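Vlm2 (Streptomyces tsusimaensis, PDB 6ECB) is a valinomycin nonribosomal peptide synthetase, represented here by its thioesterase domain, which probably releases the finished depsipeptide from the enzyme. Local coordinates at residues M89-F92 / C93-A97; S205-Y208 / L209-L213; M217-L220 / M221-R224; F240-K243 / N244-P247; V285-L288 / L289-C293. All blocks are in the same frame, centred on the assembly; numbering follows the deposited sequence.

Contact 1: residues M89-F92 / C93-A97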
loop_
_atom_site.group_PDB
_atom_site.type_symbol
_atom_site.label_atom_id
_atom_site.label_comp_id
_atom_site.label_asym_id
_atom_site.label_seq_id
_atom_site.Cartn_x
_atom_site.Cartn_y
_atom_site.Cartn_z
ATOM N N MET A 89 5.435 13.034 2.179
ATOM C CA MET A 89 5.040 11.678 2.539
ATOM C C MET A 89 6.197 10.703 2.381
ATOM O O MET A 89 6.433 9.848 3.256
ATOM C CB MET A 89 3.843 11.253 1.682
ATOM C CG MET A 89 3.243 9.917 2.093
ATOM S SD MET A 89 2.654 9.913 3.816
ATOM C CE MET A 89 2.197 8.182 3.893
ATOM N N VAL A 90 6.955 10.835 1.287
ATOM C CA VAL A 90 8.113 9.969 1.083
ATOM C C VAL A 90 9.101 10.144 2.222
ATOM O O VAL A 90 9.668 9.165 2.738
ATOM C CB VAL A 90 8.773 10.267 -0.273
ATOM C CG1 VAL A 90 10.132 9.541 -0.364
ATOM C CG2 VAL A 90 7.861 9.838 -1.417
ATOM N N GLN A 91 9.320 11.394 2.625
ATOM C CA GLN A 91 10.232 11.686 3.722
ATOM C C GLN A 91 9.743 11.058 5.015
ATOM O O GLN A 91 10.526 10.422 5.737
ATOM C CB GLN A 91 10.399 13.200 3.848
ATOM C CG GLN A 91 11.333 13.615 4.942
ATOM C CD GLN A 91 12.771 13.264 4.615
ATOM O OE1 GLN A 91 13.447 12.566 5.375
ATOM N NE2 GLN A 91 13.241 13.746 3.471
ATOM N N PHE A 92 8.453 11.239 5.344
ATOM C CA PHE A 92 7.909 10.622 6.547
ATOM C C PHE A 92 8.148 9.116 6.517
ATOM O O PHE A 92 8.561 8.513 7.519
ATOM C CB PHE A 92 6.408 10.868 6.678
ATOM C CG PHE A 92 6.015 12.249 7.144
ATOM C CD1 PHE A 92 6.440 12.745 8.368
ATOM C CD2 PHE A 92 5.136 13.010 6.389
ATOM C CE1 PHE A 92 6.029 14.002 8.808
ATOM C CE2 PHE A 92 4.723 14.260 6.811
ATOM C CZ PHE A 92 5.167 14.763 8.022
ATOM N N CYS A 93 7.869 8.493 5.371
ATOM C CA CYS A 93 7.917 7.042 5.279
ATOM C C CYS A 93 9.352 6.532 5.287
ATOM O O CYS A 93 9.643 5.478 5.875
ATOM C CB CYS A 93 7.190 6.578 4.023
ATOM S SG CYS A 93 5.409 6.785 4.101
ATOM N N SER A 94 10.261 7.270 4.649
ATOM C CA SER A 94 11.679 6.917 4.685
ATOM C C SER A 94 12.206 6.949 6.108
ATOM O O SER A 94 12.865 6.007 6.575
ATOM C CB SER A 94 12.495 7.882 3.814
ATOM O OG SER A 94 12.072 7.881 2.468
ATOM N N ASP A 95 11.922 8.037 6.817
ATOM C CA ASP A 95 12.373 8.168 8.182
ATOM C C ASP A 95 11.857 7.033 9.043
ATOM O O ASP A 95 12.581 6.533 9.896
ATOM C CB ASP A 95 11.910 9.495 8.760
ATOM C CG ASP A 95 12.688 10.683 8.207
ATOM O OD1 ASP A 95 13.721 10.509 7.522
ATOM O OD2 ASP A 95 12.252 11.810 8.481
ATOM N N SER A 96 10.595 6.645 8.864
ATOM C CA SER A 96 10.035 5.550 9.651
ATOM C C SER A 96 10.628 4.201 9.225
ATOM O O SER A 96 10.959 3.361 10.076
ATOM C CB SER A 96 8.505 5.568 9.497
ATOM O OG SER A 96 7.871 4.512 10.193
ATOM N N ALA A 97 10.740 3.964 7.929
ATOM C CA ALA A 97 11.247 2.679 7.457
ATOM C C ALA A 97 12.718 2.501 7.826
ATOM O O ALA A 97 13.179 1.375 8.029
ATOM C CB ALA A 97 11.080 2.564 5.946
#
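Cys93 lies one turn beyond Met89 on helix 86-97, a helix of the alpha/beta-hydrolase fold that packs beside strand 67-71 and helix 112-126. Its amide N donates to Met89 O at 2.9 Å. Its thiol is directed back along the helix, since SG stands beside the backbone N and opposite the carbonyl carbon (chi1 -71°), and there it meets the thioether. The Met89 chain bends at its second torsion, and its terminal CE reaches Cys93 SG at 3.5 Å, an apolar contact between buried groups. On the sheet side Cys93 also touches Val70.

At Ser94 the amide N bonds to Val90 O at 2.8 Å. In one of its two conformers OG also nears Val90 O from above the carbonyl plane, a doubtful second bond; Val90 itself packs on Tyr119 and Met123 of helix 112-126. Asp95 comes next on an exposed flank, and its N bonds to Gln91 O almost straight, at 171°. The aspartate carboxylate has a long, weak ion pair with Arg127.

Ser96 closes the last bond between the two segments: its N donates to Phe92 O at 3.1 Å, and its CB lies 3.5 Å from Phe92 O.

Contact 2: residues S205-Y208 / L209-L213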
loop_
_atom_site.group_PDB
_atom_site.type_symbol
_atom_site.label_atom_id
_atom_site.label_comp_id
_atom_site.label_asym_id
_atom_site.label_seq_id
_atom_site.Cartn_x
_atom_site.Cartn_y
_atom_site.Cartn_z
ATOM N N SER A 205 -11.516 3.135 14.345
ATOM C CA SER A 205 -12.581 3.845 15.031
ATOM C C SER A 205 -13.291 4.814 14.083
ATOM O O SER A 205 -12.867 5.029 12.946
ATOM C CB SER A 205 -11.999 4.636 16.188
ATOM O OG SER A 205 -11.004 5.495 15.654
ATOM N N GLU A 206 -14.369 5.424 14.580
ATOM C CA GLU A 206 -15.047 6.472 13.814
ATOM C C GLU A 206 -14.073 7.586 13.440
ATOM O O GLU A 206 -14.050 8.057 12.294
ATOM C CB GLU A 206 -16.216 7.033 14.622
ATOM C CG GLU A 206 -16.976 8.128 13.896
ATOM C CD GLU A 206 -18.042 8.766 14.766
ATOM O OE1 GLU A 206 -18.470 8.122 15.745
ATOM O OE2 GLU A 206 -18.430 9.918 14.472
ATOM N N ASP A 207 -13.238 7.995 14.393
ATOM C CA ASP A 207 -12.264 9.052 14.146
ATOM C C ASP A 207 -11.211 8.630 13.123
ATOM O O ASP A 207 -10.831 9.414 12.245
ATOM C CB ASP A 207 -11.608 9.422 15.467
ATOM C CG ASP A 207 -10.703 10.603 15.343
ATOM O OD1 ASP A 207 -11.227 11.704 15.068
ATOM O OD2 ASP A 207 -9.475 10.421 15.516
ATOM N N TYR A 208 -10.689 7.405 13.239
ATOM C CA TYR A 208 -9.703 6.930 12.283
ATOM C C TYR A 208 -10.279 6.898 10.878
ATOM O O TYR A 208 -9.611 7.274 9.908
ATOM C CB TYR A 208 -9.234 5.527 12.689
ATOM C CG TYR A 208 -8.099 4.986 11.881
ATOM C CD1 TYR A 208 -6.781 5.122 12.305
ATOM C CD2 TYR A 208 -8.328 4.319 10.685
ATOM C CE1 TYR A 208 -5.743 4.613 11.572
ATOM C CE2 TYR A 208 -7.305 3.817 9.952
ATOM C CZ TYR A 208 -6.008 3.973 10.395
ATOM O OH TYR A 208 -5.008 3.471 9.653
ATOM N N LEU A 209 -11.507 6.416 10.741
ATOM C CA LEU A 209 -12.118 6.340 9.421
ATOM C C LEU A 209 -12.246 7.725 8.798
ATOM O O LEU A 209 -11.984 7.913 7.603
ATOM C CB LEU A 209 -13.492 5.674 9.544
ATOM C CG LEU A 209 -14.313 5.579 8.265
ATOM C CD1 LEU A 209 -13.579 4.780 7.200
ATOM C CD2 LEU A 209 -15.670 4.965 8.579
ATOM N N ASP A 210 -12.698 8.697 9.590
ATOM C CA ASP A 210 -12.793 10.068 9.100
ATOM C C ASP A 210 -11.437 10.577 8.636
ATOM O O ASP A 210 -11.313 11.170 7.555
ATOM C CB ASP A 210 -13.354 10.954 10.212
ATOM C CG ASP A 210 -13.632 12.358 9.734
ATOM O OD1 ASP A 210 -14.550 12.508 8.899
ATOM O OD2 ASP A 210 -12.935 13.301 10.179
ATOM N N ARG A 211 -10.398 10.327 9.425
ATOM C CA ARG A 211 -9.080 10.835 9.072
ATOM C C ARG A 211 -8.550 10.135 7.837
ATOM O O ARG A 211 -7.937 10.761 6.969
ATOM C CB ARG A 211 -8.126 10.663 10.247
ATOM C CG ARG A 211 -8.457 11.559 11.440
ATOM C CD ARG A 211 -7.626 11.154 12.656
ATOM N NE ARG A 211 -7.946 11.972 13.833
ATOM C CZ ARG A 211 -7.212 12.990 14.276
ATOM N NH1 ARG A 211 -6.092 13.331 13.660
ATOM N NH2 ARG A 211 -7.600 13.668 15.348
ATOM N N PHE A 212 -8.812 8.834 7.725
ATOM C CA PHE A 212 -8.402 8.093 6.544
ATOM C C PHE A 212 -9.086 8.642 5.296
ATOM O O PHE A 212 -8.442 8.846 4.260
ATOM C CB PHE A 212 -8.730 6.598 6.714
ATOM C CG PHE A 212 -8.748 5.871 5.407
ATOM C CD1 PHE A 212 -7.583 5.416 4.861
ATOM C CD2 PHE A 212 -9.936 5.706 4.704
ATOM C CE1 PHE A 212 -7.576 4.796 3.643
ATOM C CE2 PHE A 212 -9.944 5.085 3.471
ATOM C CZ PHE A 212 -8.773 4.625 2.946
ATOM N N LEU A 213 -10.397 8.866 5.363
ATOM C CA LEU A 213 -11.118 9.305 4.173
ATOM C C LEU A 213 -10.666 10.695 3.734
ATOM O O LEU A 213 -10.556 10.971 2.532
ATOM C CB LEU A 213 -12.617 9.282 4.430
ATOM C CG LEU A 213 -13.218 7.891 4.631
ATOM C CD1 LEU A 213 -14.619 8.011 5.198
ATOM C CD2 LEU A 213 -13.220 7.158 3.301
HETATM O O HOH W 1 -10.903 13.883 12.741
#
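The capped N-terminus of helix 206-220 is formed by Ser205, whose carbonyl O receives Leu209 N at 2.9 Å while its hydroxyl takes the amide of Tyr208. This N-cap opens one of the helices inserted between strands 134-137 and 237-241, a region that in alpha/beta-hydrolase thioesterases usually forms the lid. Three further i to i+4 bonds join the two segments, the last of them Phe212 N on Tyr208 O.

Along one flank Asp207 and Arg211 form a salt bridge across a single turn. Asp207 CG is anti to its own backbone N (chi1 -174°), and the carboxylate bends forward so that OD2 meets Arg211 NE at 2.8 Å. The guanidinium approaches on the syn side of OD2 but 33° out of the carboxylate plane, and the N-H is bent to 140°. The carboxylate and guanidinium planes are steeply inclined to each other, and the bridge rests on the single NE-H rather than on a two-pronged pairing. The remaining nitrogens of Arg211 are used elsewhere, NH1 on the carbonyls of Gly74 and Glu79. A leucine at Arg211 would probably leave Asp207 without its positive mate and release the backbone carbonyls of the 74-79 loop from the helix.

Asp207 OD1 takes a bond from a water 3.2 Å away, which makes a weak one to Asp210 OD2, the partner of Arg214. Tyr208 OH is bound by Glu71 and Thr50. Each aspartate is thus matched by an arginine one turn further on, which probably lessens the repulsion between the two acids.

Contact 3: residues M217-L220 / M221-R224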
loop_
_atom_site.group_PDB
_atom_site.type_symbol
_atom_site.label_atom_id
_atom_site.label_comp_id
_atom_site.label_asym_id
_atom_site.label_seq_id
_atom_site.Cartn_x
_atom_site.Cartn_y
_atom_site.Cartn_z
ATOM N N MET A 217 -8.730 11.453 0.081
ATOM C CA MET A 217 -9.128 12.436 -0.925
ATOM C C MET A 217 -7.960 13.344 -1.273
ATOM O O MET A 217 -7.731 13.663 -2.444
ATOM C CB MET A 217 -10.309 13.276 -0.425
ATOM C CG MET A 217 -10.987 14.078 -1.534
ATOM S SD MET A 217 -11.812 13.017 -2.747
ATOM C CE MET A 217 -12.457 11.740 -1.681
ATOM N N HIS A 218 -7.192 13.756 -0.261
ATOM C CA HIS A 218 -6.025 14.604 -0.496
ATOM C C HIS A 218 -4.996 13.905 -1.382
ATOM O O HIS A 218 -4.484 14.489 -2.340
ATOM C CB HIS A 218 -5.394 14.975 0.846
ATOM C CG HIS A 218 -4.063 15.625 0.730
ATOM N ND1 HIS A 218 -3.920 16.940 0.343
ATOM C CD2 HIS A 218 -2.816 15.156 0.962
ATOM C CE1 HIS A 218 -2.633 17.246 0.321
ATOM N NE2 HIS A 218 -1.943 16.183 0.694
ATOM N N GLN A 219 -4.668 12.658 -1.062
ATOM C CA GLN A 219 -3.606 11.972 -1.793
ATOM C C GLN A 219 -4.074 11.515 -3.168
ATOM O O GLN A 219 -3.250 11.356 -4.086
ATOM C CB GLN A 219 -3.099 10.792 -0.985
ATOM C CG GLN A 219 -2.421 11.214 0.311
ATOM C CD GLN A 219 -1.687 10.108 0.967
ATOM O OE1 GLN A 219 -2.269 9.075 1.301
ATOM N NE2 GLN A 219 -0.375 10.293 1.156
ATOM N N LEU A 220 -5.371 11.306 -3.330
ATOM C CA LEU A 220 -5.902 11.048 -4.664
ATOM C C LEU A 220 -5.712 12.223 -5.602
ATOM O O LEU A 220 -5.822 12.038 -6.814
ATOM C CB LEU A 220 -7.388 10.687 -4.588
ATOM C CG LEU A 220 -7.666 9.292 -4.020
ATOM C CD1 LEU A 220 -9.143 9.062 -3.872
ATOM C CD2 LEU A 220 -7.034 8.189 -4.898
ATOM N N MET A 221 -5.450 13.440 -5.088
ATOM C CA MET A 221 -5.154 14.569 -5.937
ATOM C C MET A 221 -3.676 14.724 -6.265
ATOM O O MET A 221 -3.332 15.655 -6.981
ATOM C CB MET A 221 -5.651 15.882 -5.280
ATOM C CG MET A 221 -7.074 15.844 -4.900
ATOM S SD MET A 221 -7.568 17.457 -4.178
ATOM C CE MET A 221 -8.965 16.926 -3.223
ATOM N N TYR A 222 -2.789 13.852 -5.774
ATOM C CA TYR A 222 -1.386 13.912 -6.191
ATOM C C TYR A 222 -1.291 13.838 -7.713
ATOM O O TYR A 222 -2.052 13.114 -8.359
ATOM C CB TYR A 222 -0.581 12.777 -5.595
ATOM C CG TYR A 222 -0.263 12.846 -4.116
ATOM C CD1 TYR A 222 -0.394 14.026 -3.388
ATOM C CD2 TYR A 222 0.199 11.730 -3.470
ATOM C CE1 TYR A 222 -0.067 14.055 -2.017
ATOM C CE2 TYR A 222 0.529 11.745 -2.146
ATOM C CZ TYR A 222 0.390 12.913 -1.418
ATOM O OH TYR A 222 0.738 12.839 -0.077
ATOM N N SER A 223 -0.374 14.617 -8.277
ATOM C CA SER A 223 -0.206 14.680 -9.725
ATOM C C SER A 223 0.522 13.441 -10.244
ATOM O O SER A 223 1.523 13.005 -9.674
ATOM C CB SER A 223 0.575 15.939 -10.096
ATOM O OG SER A 223 0.986 15.878 -11.442
ATOM N N ARG A 224 0.027 12.876 -11.347
ATOM C CA ARG A 224 0.711 11.728 -11.950
ATOM C C ARG A 224 2.159 12.069 -12.283
ATOM O O ARG A 224 3.060 11.232 -12.134
ATOM C CB ARG A 224 -0.037 11.277 -13.212
HETATM O O HOH W 2 -3.727 10.701 -8.079
#
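Polar side-chain bonding joins Gln219 to Tyr222: Gln219 NE2 donates to Tyr222 OH at 3.0 Å, nearly straight at 168°, with the hydroxyl lying in the amide plane. Both groups have further partners, for Gln219 OE1 takes Gly48 N, and Tyr222 OH and His218 NE2 both bond to Pro84 O.

The aromatic contacts surround the same tyrosine. Its ring is turned back alongside the glutamine, CG standing beside the backbone N (chi1 -73°), and Gln219 CA lies over the centre of one face, 3.9 Å from the centroid, as a CH-pi contact. The edge of the Tyr222 ring is directed toward the face of His218 in an offset edge-to-face pair, with the planes at 78° and Tyr222 CE1 3.9 Å from His218 NE2.

Backbone bonds tie the late part of helix 206-220 to the segment that leads on to helix 224-227, within the helical insertion that probably forms the lid. Met221 N reaches His218 O at 3.1 Å and Tyr222 N reaches Gln219 O at 3.0 Å, both spanning three residues and both coming from above the carbonyl plane. A water donates to Leu220 O and Tyr222 O, bridging the turn.

A leucine in place of Tyr222 is likely to leave Gln219 NE2 without its acceptor, Pro84 O with one donor fewer, and the face of His218 without its edge-on neighbour.

Apolar contact is slight by comparison: Met221 runs extended beside the helix, and its CE touches Met217 CG at 3.9 Å.

Contact 4: residues F240-K243 / N244-P247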
loop_
_atom_site.group_PDB
_atom_site.type_symbol
_atom_site.label_atom_id
_atom_site.label_comp_id
_atom_site.label_asym_id
_atom_site.label_seq_id
_atom_site.Cartn_x
_atom_site.Cartn_y
_atom_site.Cartn_z
ATOM N N PHE A 240 4.493 -7.520 -9.309
ATOM C CA PHE A 240 3.443 -8.532 -9.292
ATOM C C PHE A 240 2.212 -7.869 -9.891
ATOM O O PHE A 240 1.705 -6.896 -9.326
ATOM C CB PHE A 240 3.178 -9.027 -7.861
ATOM C CG PHE A 240 4.355 -9.743 -7.257
ATOM C CD1 PHE A 240 5.379 -9.024 -6.634
ATOM C CD2 PHE A 240 4.470 -11.115 -7.353
ATOM C CE1 PHE A 240 6.478 -9.676 -6.127
ATOM C CE2 PHE A 240 5.577 -11.779 -6.840
ATOM C CZ PHE A 240 6.585 -11.044 -6.218
ATOM N N ARG A 241 1.746 -8.383 -11.032
ATOM C CA ARG A 241 0.693 -7.702 -11.772
ATOM C C ARG A 241 -0.474 -8.633 -12.047
ATOM O O ARG A 241 -0.288 -9.779 -12.476
ATOM C CB ARG A 241 1.215 -7.140 -13.112
ATOM C CG ARG A 241 1.907 -8.167 -13.946
ATOM C CD ARG A 241 2.122 -7.698 -15.394
ATOM N NE ARG A 241 3.036 -8.594 -16.093
ATOM C CZ ARG A 241 3.835 -8.232 -17.091
ATOM N NH1 ARG A 241 3.830 -6.983 -17.555
ATOM N NH2 ARG A 241 4.643 -9.124 -17.625
ATOM N N THR A 242 -1.672 -8.095 -11.850
ATOM C CA THR A 242 -2.885 -8.803 -12.232
ATOM C C THR A 242 -3.061 -8.708 -13.749
ATOM O O THR A 242 -2.385 -7.925 -14.433
ATOM C CB THR A 242 -4.109 -8.250 -11.494
ATOM O OG1 THR A 242 -4.312 -6.857 -11.782
ATOM C CG2 THR A 242 -3.956 -8.434 -9.986
ATOM N N LYS A 243 -3.965 -9.528 -14.268
ATOM C CA LYS A 243 -4.086 -9.733 -15.710
ATOM C C LYS A 243 -5.466 -9.382 -16.246
ATOM O O LYS A 243 -5.844 -9.849 -17.317
ATOM C CB LYS A 243 -3.715 -11.166 -16.072
ATOM C CG LYS A 243 -2.282 -11.546 -15.701
ATOM C CD LYS A 243 -1.223 -10.496 -16.145
ATOM C CE LYS A 243 -1.215 -10.273 -17.663
ATOM N NZ LYS A 243 -0.871 -11.515 -18.416
ATOM N N ASN A 244 -6.197 -8.519 -15.567
ATOM C CA ASN A 244 -7.506 -8.091 -16.035
ATOM C C ASN A 244 -7.563 -6.587 -16.239
ATOM O O ASN A 244 -8.633 -5.982 -16.157
ATOM C CB ASN A 244 -8.587 -8.544 -15.060
ATOM C CG ASN A 244 -8.646 -10.031 -14.951
ATOM O OD1 ASN A 244 -8.847 -10.721 -15.942
ATOM N ND2 ASN A 244 -8.415 -10.546 -13.748
ATOM N N HIS A 245 -6.410 -5.959 -16.483
ATOM C CA HIS A 245 -6.391 -4.536 -16.756
ATOM C C HIS A 245 -6.839 -4.259 -18.183
ATOM O O HIS A 245 -6.678 -5.089 -19.078
ATOM C CB HIS A 245 -4.980 -3.962 -16.566
ATOM C CG HIS A 245 -4.472 -4.040 -15.168
ATOM N ND1 HIS A 245 -4.904 -3.190 -14.173
ATOM C CD2 HIS A 245 -3.554 -4.855 -14.600
ATOM C CE1 HIS A 245 -4.254 -3.467 -13.053
ATOM N NE2 HIS A 245 -3.442 -4.481 -13.284
ATOM N N ALA A 246 -7.371 -3.063 -18.395
ATOM C CA ALA A 246 -7.591 -2.598 -19.753
ATOM C C ALA A 246 -6.264 -2.635 -20.508
ATOM O O ALA A 246 -5.211 -2.427 -19.919
ATOM C CB ALA A 246 -8.153 -1.180 -19.754
ATOM N N PRO A 247 -6.280 -2.895 -21.805
ATOM C CA PRO A 247 -5.000 -2.990 -22.525
ATOM C C PRO A 247 -4.152 -1.743 -22.382
ATOM O O PRO A 247 -2.925 -1.837 -22.266
ATOM C CB PRO A 247 -5.434 -3.223 -23.978
ATOM C CG PRO A 247 -6.780 -3.818 -23.870
ATOM C CD PRO A 247 -7.424 -3.154 -22.697
HETATM O O HOH W 3 -6.497 -6.618 -13.249
#
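Thr242 and His245 make the close part of this contact, with Thr242 OG1 only 2.9 Å from His245 NE2 and the two side chains crossing at about a right angle. The threonine oxygen sits between its backbone N and carbonyl carbon (chi1 60°), the crowded position, and from there points to the imidazole NE2. The ring folds back over the chain, so that His245 CD2 also comes within 3.3 Å of Thr242 O. A water completes the corner: it donates to Thr242 OG1 at 2.6 Å, accepts from Asn244 N at 3.0 Å, and lies over the centre of one face of the His245 ring.

The turn follows strand 237-241 of the alpha/beta-hydrolase sheet and leads to helix 247-250, for which Ala246 occupies the N-cap position. It adjoins Asp138, the probable acid of a Ser-His-Asp triad, and Asp138 OD1 is bonded by both Thr242 N and His245 NE2. Such second-shell contacts would help fix the orientation of that carboxylate.

On the solvent side the packing is looser. Lys243 and Asn244 are exposed and meet mainly through the backbone that joins them, their side chains serving other neighbours. The lysine chain bends at three successive torsions and delivers NZ to Asp268, whose other carboxylate oxygen takes Arg241 NE. Asn244 ND2 makes a weak bond to Gly271 O.

Contact 5: residues V285-L288 / L289-C293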
loop_
_atom_site.group_PDB
_atom_site.type_symbol
_atom_site.label_atom_id
_atom_site.label_comp_id
_atom_site.label_asym_id
_atom_site.label_seq_id
_atom_site.Cartn_x
_atom_site.Cartn_y
_atom_site.Cartn_z
ATOM N N VAL A 285 -1.463 -14.650 -4.181
ATOM C CA VAL A 285 -0.493 -13.561 -4.219
ATOM C C VAL A 285 0.608 -13.810 -3.200
ATOM O O VAL A 285 1.800 -13.694 -3.505
ATOM C CB VAL A 285 -1.185 -12.217 -3.953
ATOM C CG1 VAL A 285 -0.168 -11.095 -3.863
ATOM C CG2 VAL A 285 -2.224 -11.932 -5.031
ATOM N N ALA A 286 0.220 -14.174 -1.975
ATOM C CA ALA A 286 1.191 -14.460 -0.922
ATOM C C ALA A 286 2.107 -15.617 -1.305
ATOM O O ALA A 286 3.321 -15.553 -1.080
ATOM C CB ALA A 286 0.458 -14.784 0.400
ATOM N N GLN A 287 1.542 -16.697 -1.862
ATOM C CA GLN A 287 2.346 -17.842 -2.276
ATOM C C GLN A 287 3.397 -17.427 -3.295
ATOM O O GLN A 287 4.537 -17.906 -3.255
ATOM C CB GLN A 287 1.428 -18.929 -2.844
ATOM C CG GLN A 287 2.120 -20.130 -3.424
ATOM C CD GLN A 287 1.128 -21.252 -3.748
ATOM O OE1 GLN A 287 0.306 -21.638 -2.902
ATOM N NE2 GLN A 287 1.193 -21.767 -4.977
ATOM N N LEU A 288 3.028 -16.531 -4.217
ATOM C CA LEU A 288 3.959 -16.082 -5.246
ATOM C C LEU A 288 5.017 -15.135 -4.685
ATOM O O LEU A 288 6.186 -15.190 -5.105
ATOM C CB LEU A 288 3.172 -15.435 -6.390
ATOM C CG LEU A 288 2.432 -16.472 -7.237
ATOM C CD1 LEU A 288 1.344 -15.849 -8.096
ATOM C CD2 LEU A 288 3.408 -17.222 -8.104
ATOM N N LEU A 289 4.642 -14.243 -3.761
ATOM C CA LEU A 289 5.661 -13.437 -3.081
ATOM C C LEU A 289 6.620 -14.329 -2.314
ATOM O O LEU A 289 7.840 -14.111 -2.324
ATOM C CB LEU A 289 5.036 -12.438 -2.104
ATOM C CG LEU A 289 4.886 -10.994 -2.516
ATOM C CD1 LEU A 289 3.897 -10.917 -3.659
ATOM C CD2 LEU A 289 4.408 -10.155 -1.325
ATOM N N ASP A 290 6.084 -15.338 -1.630
ATOM C CA ASP A 290 6.942 -16.279 -0.922
ATOM C C ASP A 290 7.917 -16.939 -1.884
ATOM O O ASP A 290 9.117 -17.047 -1.603
ATOM C CB ASP A 290 6.117 -17.363 -0.233
ATOM C CG ASP A 290 5.464 -16.915 1.058
ATOM O OD1 ASP A 290 5.853 -15.895 1.648
ATOM O OD2 ASP A 290 4.538 -17.651 1.507
ATOM N N ARG A 291 7.407 -17.407 -3.024
ATOM C CA ARG A 291 8.239 -18.161 -3.960
ATOM C C ARG A 291 9.320 -17.288 -4.575
ATOM O O ARG A 291 10.469 -17.728 -4.725
ATOM C CB ARG A 291 7.370 -18.755 -5.068
ATOM C CG ARG A 291 8.156 -19.505 -6.147
ATOM C CD ARG A 291 7.225 -20.005 -7.261
ATOM N NE ARG A 291 5.987 -20.571 -6.719
ATOM C CZ ARG A 291 4.891 -20.811 -7.435
ATOM N NH1 ARG A 291 4.867 -20.540 -8.737
ATOM N NH2 ARG A 291 3.814 -21.316 -6.845
ATOM N N HIS A 292 8.960 -16.068 -4.980
ATOM C CA HIS A 292 9.871 -15.212 -5.719
ATOM C C HIS A 292 10.766 -14.366 -4.834
ATOM O O HIS A 292 11.888 -14.044 -5.252
ATOM C CB HIS A 292 9.089 -14.309 -6.668
ATOM C CG HIS A 292 8.530 -15.038 -7.838
ATOM N ND1 HIS A 292 9.255 -15.257 -8.991
ATOM C CD2 HIS A 292 7.323 -15.613 -8.033
ATOM C CE1 HIS A 292 8.513 -15.934 -9.847
ATOM N NE2 HIS A 292 7.337 -16.164 -9.293
ATOM N N CYS A 293 10.314 -14.007 -3.633
ATOM C CA CYS A 293 11.023 -13.057 -2.788
ATOM C C CYS A 293 11.325 -13.552 -1.390
ATOM O O CYS A 293 12.195 -12.972 -0.734
ATOM C CB CYS A 293 10.231 -11.753 -2.670
ATOM S SG CYS A 293 10.066 -10.899 -4.263
#
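Four successive i to i+4 bonds link Val285-Leu288 to Leu289-His292, from Leu289 N on Val285 O at 2.9 Å to His292 N on Leu288 O, also at 2.9 Å. On the buried flank Val285 and Leu289 run alongside each other in the same direction, and Val285 CG1 meets Leu289 CD1 at 4.1 Å. The first torsion of Leu289 departs from a staggered value (chi1 -101°), which, with the bend at chi2, brings Leu289 CD1 to 3.5 Å from Val285 O.

This is helix 281-293, the last of the alpha/beta-hydrolase domain, lying against strand 237-241 through Leu289 and Cys293 and against helix 55-60 through Val285 and Ala286. Asp290 faces another way, its OD2 accepting from Lys62 N.

The outer flank is more polar. Arg291 bends at its third torsion (chi3 -43°) to lay its guanidinium beside Leu288, whose CD2 comes over one face, off-centre toward the rim and 3.7 Å from Arg291 NH1. Gln287 NE2 approaches the edge of the same group, 3.2 Å from Arg291 NH2, but both are donors and no bond forms. His292 turns an edge to the helix backbone, its CD2 lying 3.2 Å from Leu288 O.

Overall arrangement
All five contacts lie in one thioesterase domain, whose active site is probably the triad Ser111-His273-Asp138. Contacts 2 and 3 share helix 206-220, their centres 18 Å apart, and contact 3 bridges from this helical insertion to the main body: Met89 CG of contact 1 packs on Gln219 NE2 at 3.8 Å. Leu220 of contact 3 lies near the triad without touching it, whereas Thr242 of contact 4 touches it. Contacts 4 and 5 meet where Phe240, on strand 237-241, packs against helix 281-293, with Phe240 CE2 3.7 Å from Leu289 CD1. Contacts 2 and 5 lie on opposite sides of the chain's centre, their own centres about 32 Å apart.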